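Local coordinates for monoamine oxidase regulatory protein, putative (Archaeoglobus fulgidus, PDB 1Q6W) that is of unproven function but adopts the hot dog fold of MaoC-like proteins, consistent with a hydratase or dehydratase acting on acyl thioesters, at residues K23-D35 against L70-I83. Numbering follows the deposited sequence.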
ATOM      1  N   LYS A  23     -12.945  12.996 -12.090  1.00 43.81           N
ATOM      2  CA  LYS A  23     -11.538  12.710 -11.912  1.00 43.75           C
ATOM      3  C   LYS A  23     -10.857  13.724 -10.987  1.00 40.22           C
ATOM      4  O   LYS A  23     -11.161  14.910 -11.014  1.00 40.13           O
ATOM      5  CB  LYS A  23     -10.830  12.675 -13.284  1.00 61.45           C
ATOM      6  CG  LYS A  23      -9.351  12.315 -13.192  1.00 65.90           C
ATOM      7  CD  LYS A  23      -8.671  12.229 -14.548  1.00 70.99           C
ATOM      8  CE  LYS A  23      -9.069  10.974 -15.304  1.00 75.57           C
ATOM      9  NZ  LYS A  23      -8.277  10.831 -16.557  1.00 84.40           N
ATOM     10  N   ILE A  24      -9.936  13.236 -10.166  1.00 49.43           N
ATOM     11  CA  ILE A  24      -9.190  14.079  -9.242  1.00 48.86           C
ATOM     12  C   ILE A  24      -7.730  14.105  -9.675  1.00 46.96           C
ATOM     13  O   ILE A  24      -7.128  13.059  -9.904  1.00 46.10           O
ATOM     14  CB  ILE A  24      -9.268  13.539  -7.803  1.00 45.96           C
ATOM     15  CG1 ILE A  24     -10.722  13.514  -7.341  1.00 43.79           C
ATOM     16  CG2 ILE A  24      -8.458  14.417  -6.876  1.00 44.52           C
ATOM     17  CD1 ILE A  24     -10.933  12.775  -6.045  1.00 44.17           C
ATOM     18  N   GLU A  25      -7.165  15.305  -9.776  1.00 43.02           N
ATOM     19  CA  GLU A  25      -5.785  15.478 -10.206  1.00 42.92           C
ATOM     20  C   GLU A  25      -4.918  15.862  -9.012  1.00 39.40           C
ATOM     21  O   GLU A  25      -5.075  16.937  -8.443  1.00 39.39           O
ATOM     22  CB  GLU A  25      -5.721  16.571 -11.274  1.00104.15           C
ATOM     23  CG  GLU A  25      -4.634  16.375 -12.311  1.00116.51           C
ATOM     24  CD  GLU A  25      -4.926  15.218 -13.248  1.00123.03           C
ATOM     25  OE1 GLU A  25      -5.035  14.074 -12.765  1.00128.43           O
ATOM     26  OE2 GLU A  25      -5.049  15.452 -14.469  1.00129.52           O
ATOM     27  N   GLY A  26      -4.002  14.986  -8.624  1.00 35.19           N
ATOM     28  CA  GLY A  26      -3.136  15.274  -7.497  1.00 30.18           C
ATOM     29  C   GLY A  26      -1.974  16.185  -7.872  1.00 31.57           C
ATOM     30  O   GLY A  26      -1.622  16.332  -9.055  1.00 29.82           O
ATOM     31  N   LEU A  27      -1.370  16.809  -6.863  1.00 41.39           N
ATOM     32  CA  LEU A  27      -0.260  17.718  -7.085  1.00 36.87           C
ATOM     33  C   LEU A  27       1.035  16.912  -7.211  1.00 34.49           C
ATOM     34  O   LEU A  27       1.370  16.126  -6.344  1.00 35.70           O
ATOM     35  CB  LEU A  27      -0.212  18.727  -5.920  1.00 35.01           C
ATOM     36  CG  LEU A  27       0.838  19.846  -5.782  1.00 36.53           C
ATOM     37  CD1 LEU A  27       2.050  19.326  -5.036  1.00 35.77           C
ATOM     38  CD2 LEU A  27       1.208  20.407  -7.153  1.00 34.55           C
ATOM     39  N   PRO A  28       1.785  17.097  -8.293  1.00 37.61           N
ATOM     40  CA  PRO A  28       3.038  16.374  -8.520  1.00 39.64           C
ATOM     41  C   PRO A  28       4.173  16.658  -7.531  1.00 42.02           C
ATOM     42  O   PRO A  28       4.305  17.777  -7.022  1.00 46.51           O
ATOM     43  CB  PRO A  28       3.432  16.802  -9.937  1.00 20.75           C
ATOM     44  CG  PRO A  28       2.178  17.192 -10.547  1.00 19.65           C
ATOM     45  CD  PRO A  28       1.466  17.931  -9.451  1.00 21.26           C
ATOM     46  N   ARG A  29       4.985  15.637  -7.269  1.00 30.74           N
ATOM     47  CA  ARG A  29       6.148  15.780  -6.401  1.00 30.35           C
ATOM     48  C   ARG A  29       7.273  14.824  -6.818  1.00 32.13           C
ATOM     49  O   ARG A  29       7.024  13.714  -7.304  1.00 33.21           O
ATOM     50  CB  ARG A  29       5.796  15.580  -4.912  1.00 27.52           C
ATOM     51  CG  ARG A  29       5.109  14.287  -4.543  1.00 25.86           C
ATOM     52  CD  ARG A  29       4.788  14.267  -3.039  1.00 24.15           C
ATOM     53  NE  ARG A  29       5.885  13.731  -2.240  1.00 24.35           N
ATOM     54  CZ  ARG A  29       5.743  13.230  -1.014  1.00 20.14           C
ATOM     55  NH1 ARG A  29       6.789  12.749  -0.364  1.00 16.38           N
ATOM     56  NH2 ARG A  29       4.557  13.214  -0.440  1.00 17.06           N
ATOM     57  N   THR A  30       8.509  15.279  -6.646  1.00 16.25           N
ATOM     58  CA  THR A  30       9.672  14.509  -7.010  1.00 18.48           C
ATOM     59  C   THR A  30      10.026  13.490  -5.941  1.00 18.05           C
ATOM     60  O   THR A  30      10.299  13.855  -4.808  1.00 20.77           O
ATOM     61  CB  THR A  30      10.891  15.433  -7.231  1.00 29.10           C
ATOM     62  OG1 THR A  30      10.582  16.404  -8.239  1.00 30.62           O
ATOM     63  CG2 THR A  30      12.093  14.647  -7.688  1.00 22.42           C
ATOM     64  N   VAL A  31      10.014  12.204  -6.299  1.00 31.09           N
ATOM     65  CA  VAL A  31      10.358  11.177  -5.333  1.00 36.29           C
ATOM     66  C   VAL A  31      11.847  11.354  -5.041  1.00 28.83           C
ATOM     67  O   VAL A  31      12.656  11.513  -5.935  1.00 27.45           O
ATOM     68  CB  VAL A  31      10.071   9.771  -5.868  1.00 51.90           C
ATOM     69  CG1 VAL A  31      10.861   9.533  -7.117  1.00 54.77           C
ATOM     70  CG2 VAL A  31      10.435   8.747  -4.821  1.00 48.84           C
ATOM     71  N   THR A  32      12.208  11.306  -3.774  1.00 18.56           N
ATOM     72  CA  THR A  32      13.582  11.548  -3.372  1.00 21.31           C
ATOM     73  C   THR A  32      14.194  10.458  -2.492  1.00 17.82           C
ATOM     74  O   THR A  32      13.510   9.554  -2.020  1.00 17.84           O
ATOM     75  CB  THR A  32      13.641  12.893  -2.611  1.00 33.42           C
ATOM     76  OG1 THR A  32      14.975  13.124  -2.185  1.00 41.15           O
ATOM     77  CG2 THR A  32      12.752  12.861  -1.371  1.00 28.35           C
ATOM     78  N   GLU A  33      15.498  10.553  -2.264  1.00 33.17           N
ATOM     79  CA  GLU A  33      16.219   9.611  -1.415  1.00 34.15           C
ATOM     80  C   GLU A  33      15.583   9.629  -0.025  1.00 31.85           C
ATOM     81  O   GLU A  33      15.263   8.586   0.541  1.00 31.67           O
ATOM     82  CB  GLU A  33      17.662  10.036  -1.325  1.00 38.00           C
ATOM     83  CG  GLU A  33      18.544   9.090  -0.563  1.00 44.10           C
ATOM     84  CD  GLU A  33      19.821   9.764  -0.090  1.00 46.59           C
ATOM     85  OE1 GLU A  33      19.747  10.549   0.908  1.00 49.69           O
ATOM     86  OE2 GLU A  33      20.881   9.517  -0.722  1.00 45.98           O
ATOM     87  N   THR A  34      15.377  10.827   0.508  1.00 28.97           N
ATOM     88  CA  THR A  34      14.738  10.997   1.809  1.00 28.03           C
ATOM     89  C   THR A  34      13.401  10.239   1.862  1.00 27.78           C
ATOM     90  O   THR A  34      13.056   9.624   2.886  1.00 25.77           O
ATOM     91  CB  THR A  34      14.503  12.505   2.109  1.00 27.98           C
ATOM     92  OG1 THR A  34      15.770  13.164   2.203  1.00 26.76           O
ATOM     93  CG2 THR A  34      13.745  12.700   3.434  1.00 27.06           C
ATOM     94  N   ASP A  35      12.657  10.302   0.761  1.00 24.11           N
ATOM     95  CA  ASP A  35      11.381   9.602   0.639  1.00 20.98           C
ATOM     96  C   ASP A  35      11.599   8.100   0.788  1.00 22.19           C
ATOM     97  O   ASP A  35      10.918   7.438   1.590  1.00 19.66           O
ATOM     98  CB  ASP A  35      10.740   9.870  -0.733  1.00 29.86           C
ATOM     99  CG  ASP A  35       9.979  11.180  -0.788  1.00 34.54           C
ATOM    100  OD1 ASP A  35       9.950  11.813  -1.872  1.00 34.68           O
ATOM    101  OD2 ASP A  35       9.392  11.579   0.249  1.00 36.41           O
ATOM    102  N   LEU A  70       5.632   2.627  -1.616  1.00 34.99           N
ATOM    103  CA  LEU A  70       5.869   4.037  -1.395  1.00 33.82           C
ATOM    104  C   LEU A  70       5.141   4.858  -2.459  1.00 34.66           C
ATOM    105  O   LEU A  70       4.436   5.829  -2.153  1.00 33.87           O
ATOM    106  CB  LEU A  70       7.364   4.353  -1.431  1.00 29.81           C
ATOM    107  CG  LEU A  70       7.696   5.853  -1.425  1.00 31.17           C
ATOM    108  CD1 LEU A  70       7.193   6.504  -0.133  1.00 31.60           C
ATOM    109  CD2 LEU A  70       9.180   6.037  -1.604  1.00 32.79           C
ATOM    110  N   VAL A  71       5.314   4.464  -3.712  1.00 32.79           N
ATOM    111  CA  VAL A  71       4.663   5.181  -4.798  1.00 30.71           C
ATOM    112  C   VAL A  71       3.142   5.145  -4.642  1.00 32.80           C
ATOM    113  O   VAL A  71       2.447   6.141  -4.892  1.00 33.91           O
ATOM    114  CB  VAL A  71       5.045   4.592  -6.172  1.00 21.61           C
ATOM    115  CG1 VAL A  71       4.429   5.436  -7.267  1.00 20.81           C
ATOM    116  CG2 VAL A  71       6.570   4.564  -6.329  1.00 18.29           C
ATOM    117  N   LEU A  72       2.625   3.998  -4.221  1.00 21.61           N
ATOM    118  CA  LEU A  72       1.195   3.853  -4.042  1.00 21.01           C
ATOM    119  C   LEU A  72       0.717   4.778  -2.921  1.00 20.98           C
ATOM    120  O   LEU A  72      -0.261   5.494  -3.073  1.00 21.02           O
ATOM    121  CB  LEU A  72       0.856   2.391  -3.728  1.00 19.32           C
ATOM    122  CG  LEU A  72      -0.635   2.045  -3.572  1.00 19.98           C
ATOM    123  CD1 LEU A  72      -1.425   2.543  -4.787  1.00 16.14           C
ATOM    124  CD2 LEU A  72      -0.802   0.536  -3.382  1.00 18.14           C
ATOM    125  N   SER A  73       1.429   4.769  -1.804  1.00 25.69           N
ATOM    126  CA  SER A  73       1.092   5.610  -0.663  1.00 25.91           C
ATOM    127  C   SER A  73       1.137   7.100  -1.012  1.00 27.68           C
ATOM    128  O   SER A  73       0.210   7.850  -0.689  1.00 27.99           O
ATOM    129  CB  SER A  73       2.045   5.340   0.497  1.00 34.69           C
ATOM    130  OG  SER A  73       1.829   4.050   1.031  1.00 39.62           O
ATOM    131  N   ILE A  74       2.215   7.537  -1.659  1.00 18.06           N
ATOM    132  CA  ILE A  74       2.299   8.929  -2.035  1.00 16.16           C
ATOM    133  C   ILE A  74       1.173   9.292  -2.994  1.00 18.77           C
ATOM    134  O   ILE A  74       0.576  10.350  -2.885  1.00 18.53           O
ATOM    135  CB  ILE A  74       3.660   9.269  -2.661  1.00 17.00           C
ATOM    136  CG1 ILE A  74       4.770   9.173  -1.582  1.00 15.98           C
ATOM    137  CG2 ILE A  74       3.610  10.683  -3.250  1.00 17.68           C
ATOM    138  CD1 ILE A  74       6.160   9.588  -2.060  1.00 13.59           C
ATOM    139  N   ALA A  75       0.858   8.386  -3.918  1.00 37.54           N
ATOM    140  CA  ALA A  75      -0.214   8.612  -4.893  1.00 36.60           C
ATOM    141  C   ALA A  75      -1.558   8.815  -4.203  1.00 36.62           C
ATOM    142  O   ALA A  75      -2.189   9.856  -4.369  1.00 36.31           O
ATOM    143  CB  ALA A  75      -0.295   7.444  -5.849  1.00 31.12           C
ATOM    144  N   LEU A  76      -2.001   7.815  -3.439  1.00 19.99           N
ATOM    145  CA  LEU A  76      -3.267   7.933  -2.734  1.00 23.63           C
ATOM    146  C   LEU A  76      -3.272   9.211  -1.895  1.00 26.38           C
ATOM    147  O   LEU A  76      -4.281   9.900  -1.780  1.00 25.15           O
ATOM    148  CB  LEU A  76      -3.468   6.729  -1.843  1.00 19.28           C
ATOM    149  CG  LEU A  76      -3.696   5.420  -2.612  1.00 26.61           C
ATOM    150  CD1 LEU A  76      -3.699   4.220  -1.659  1.00 23.98           C
ATOM    151  CD2 LEU A  76      -5.027   5.509  -3.400  1.00 23.11           C
ATOM    152  N   GLY A  77      -2.108   9.535  -1.343  1.00 26.15           N
ATOM    153  CA  GLY A  77      -1.979  10.704  -0.514  1.00 26.74           C
ATOM    154  C   GLY A  77      -2.213  11.999  -1.237  1.00 31.65           C
ATOM    155  O   GLY A  77      -2.974  12.829  -0.758  1.00 31.32           O
HETATM  156  N   MSE A  78      -1.577  12.200  -2.381  1.00 44.18           N
HETATM  157  CA  MSE A  78      -1.769  13.460  -3.064  1.00 47.40           C
HETATM  158  C   MSE A  78      -3.174  13.607  -3.638  1.00 45.80           C
HETATM  159  O   MSE A  78      -3.637  14.720  -3.894  1.00 44.75           O
HETATM  160  CB  MSE A  78      -0.681  13.686  -4.125  1.00111.57           C
HETATM  161  CG  MSE A  78      -0.509  12.589  -5.155  1.00121.19           C
HETATM  162 SE   MSE A  78       1.023  12.921  -6.326  1.00136.53          SE
HETATM  163  CE  MSE A  78       2.056  11.343  -5.955  1.00141.66           C
ATOM    164  N   VAL A  79      -3.870  12.490  -3.809  1.00 42.54           N
ATOM    165  CA  VAL A  79      -5.239  12.523  -4.322  1.00 42.14           C
ATOM    166  C   VAL A  79      -6.177  12.911  -3.192  1.00 42.89           C
ATOM    167  O   VAL A  79      -7.088  13.716  -3.381  1.00 44.15           O
ATOM    168  CB  VAL A  79      -5.673  11.134  -4.895  1.00 23.47           C
ATOM    169  CG1 VAL A  79      -7.182  11.002  -4.909  1.00 15.88           C
ATOM    170  CG2 VAL A  79      -5.140  10.985  -6.322  1.00 19.21           C
ATOM    171  N   ASP A  80      -5.947  12.330  -2.015  1.00 36.49           N
ATOM    172  CA  ASP A  80      -6.772  12.621  -0.856  1.00 37.31           C
ATOM    173  C   ASP A  80      -6.598  14.076  -0.421  1.00 37.27           C
ATOM    174  O   ASP A  80      -7.533  14.707   0.069  1.00 34.64           O
ATOM    175  CB  ASP A  80      -6.419  11.686   0.294  1.00 86.86           C
ATOM    176  CG  ASP A  80      -7.501  11.648   1.358  1.00 92.16           C
ATOM    177  OD1 ASP A  80      -8.660  11.321   1.028  1.00 92.30           O
ATOM    178  OD2 ASP A  80      -7.196  11.943   2.530  1.00 93.87           O
ATOM    179  N   GLN A  81      -5.398  14.610  -0.617  1.00 45.73           N
ATOM    180  CA  GLN A  81      -5.115  15.988  -0.257  1.00 42.52           C
ATOM    181  C   GLN A  81      -6.076  16.947  -0.966  1.00 39.27           C
ATOM    182  O   GLN A  81      -6.484  17.949  -0.393  1.00 40.38           O
ATOM    183  CB  GLN A  81      -3.670  16.324  -0.611  1.00 46.90           C
ATOM    184  CG  GLN A  81      -3.094  17.461   0.198  1.00 49.17           C
ATOM    185  CD  GLN A  81      -1.604  17.619  -0.024  1.00 50.65           C
ATOM    186  OE1 GLN A  81      -0.860  16.644  -0.007  1.00 51.89           O
ATOM    187  NE2 GLN A  81      -1.159  18.852  -0.230  1.00 53.03           N
ATOM    188  N   VAL A  82      -6.436  16.632  -2.208  1.00 35.42           N
ATOM    189  CA  VAL A  82      -7.359  17.471  -2.959  1.00 34.33           C
ATOM    190  C   VAL A  82      -8.782  17.375  -2.395  1.00 33.35           C
ATOM    191  O   VAL A  82      -9.485  18.383  -2.268  1.00 34.03           O
ATOM    192  CB  VAL A  82      -7.397  17.081  -4.442  1.00 29.11           C
ATOM    193  CG1 VAL A  82      -8.470  17.856  -5.154  1.00 28.37           C
ATOM    194  CG2 VAL A  82      -6.058  17.366  -5.079  1.00 29.94           C
ATOM    195  N   ILE A  83      -9.208  16.163  -2.053  1.00 26.52           N
ATOM    196  CA  ILE A  83     -10.541  15.971  -1.497  1.00 25.72           C
ATOM    197  C   ILE A  83     -10.624  16.681  -0.154  1.00 24.73           C
ATOM    198  O   ILE A  83     -11.566  17.418   0.123  1.00 22.31           O
ATOM    199  CB  ILE A  83     -10.844  14.471  -1.318  1.00 33.14           C
ATOM    200  CG1 ILE A  83     -10.967  13.808  -2.693  1.00 34.01           C
ATOM    201  CG2 ILE A  83     -12.115  14.288  -0.536  1.00 29.58           C
ATOM    202  CD1 ILE A  83     -11.138  12.307  -2.623  1.00 43.41           C
TER
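Ile24 reaches from strand 23-25 into the last turns of helix 70-83, where apolar groups pack closely. Its two branches divide the work: CG2, anti to the backbone N because chi1 is -61°, lies 3.8 Å from Val82 CB and 4.1 Å from Val79 CG1, whereas CD1 meets Ile83 CD1, the two side chains crossing at about a right angle. Two residues further on, Gly26, with no side chain, allows the backbones to approach closely, its CA 4.7 Å from Val79 CA and facing Met78 O. The selenium end of Met78, a selenomethionine, lies beside Leu27 O. The middle of the helix faces Arg29, whose side chain bends at chi3 (-88°) and lies across Ile74. Ile74 CD1 sits over one guanidinium face, off-centre, 3.6 Å from Arg29 NH1, and Asp35 OD2 approaches in the plane at the edge, making a salt bridge of 2.9 Å to Arg29 NH1. Asp35 OD1 accepts a hydrogen bond from Thr32 N at the start of helix 33-43, and Arg29 NH2 reaches Leu42 O of the second subunit. An alanine in place of Arg29 would probably leave the buried Asp35 carboxylate without its charge partner and Ile74 CG2 and CD1 without the side chain lying across them. The Val31 CG2–Leu70 CD2 contact is long, 4.4 Å, but buried; the solvent side holds the Leu27 side chain and that of Glu25, which points away from the helix. Strand 23-25 lies at 105° to helix segment 70-83, while segment 23-35 as a whole follows the helix in roughly the opposite direction. Edge strand 23-30, paired with strand 112-126, thus contributes to the sheet-around-helix packing of the hot dog fold.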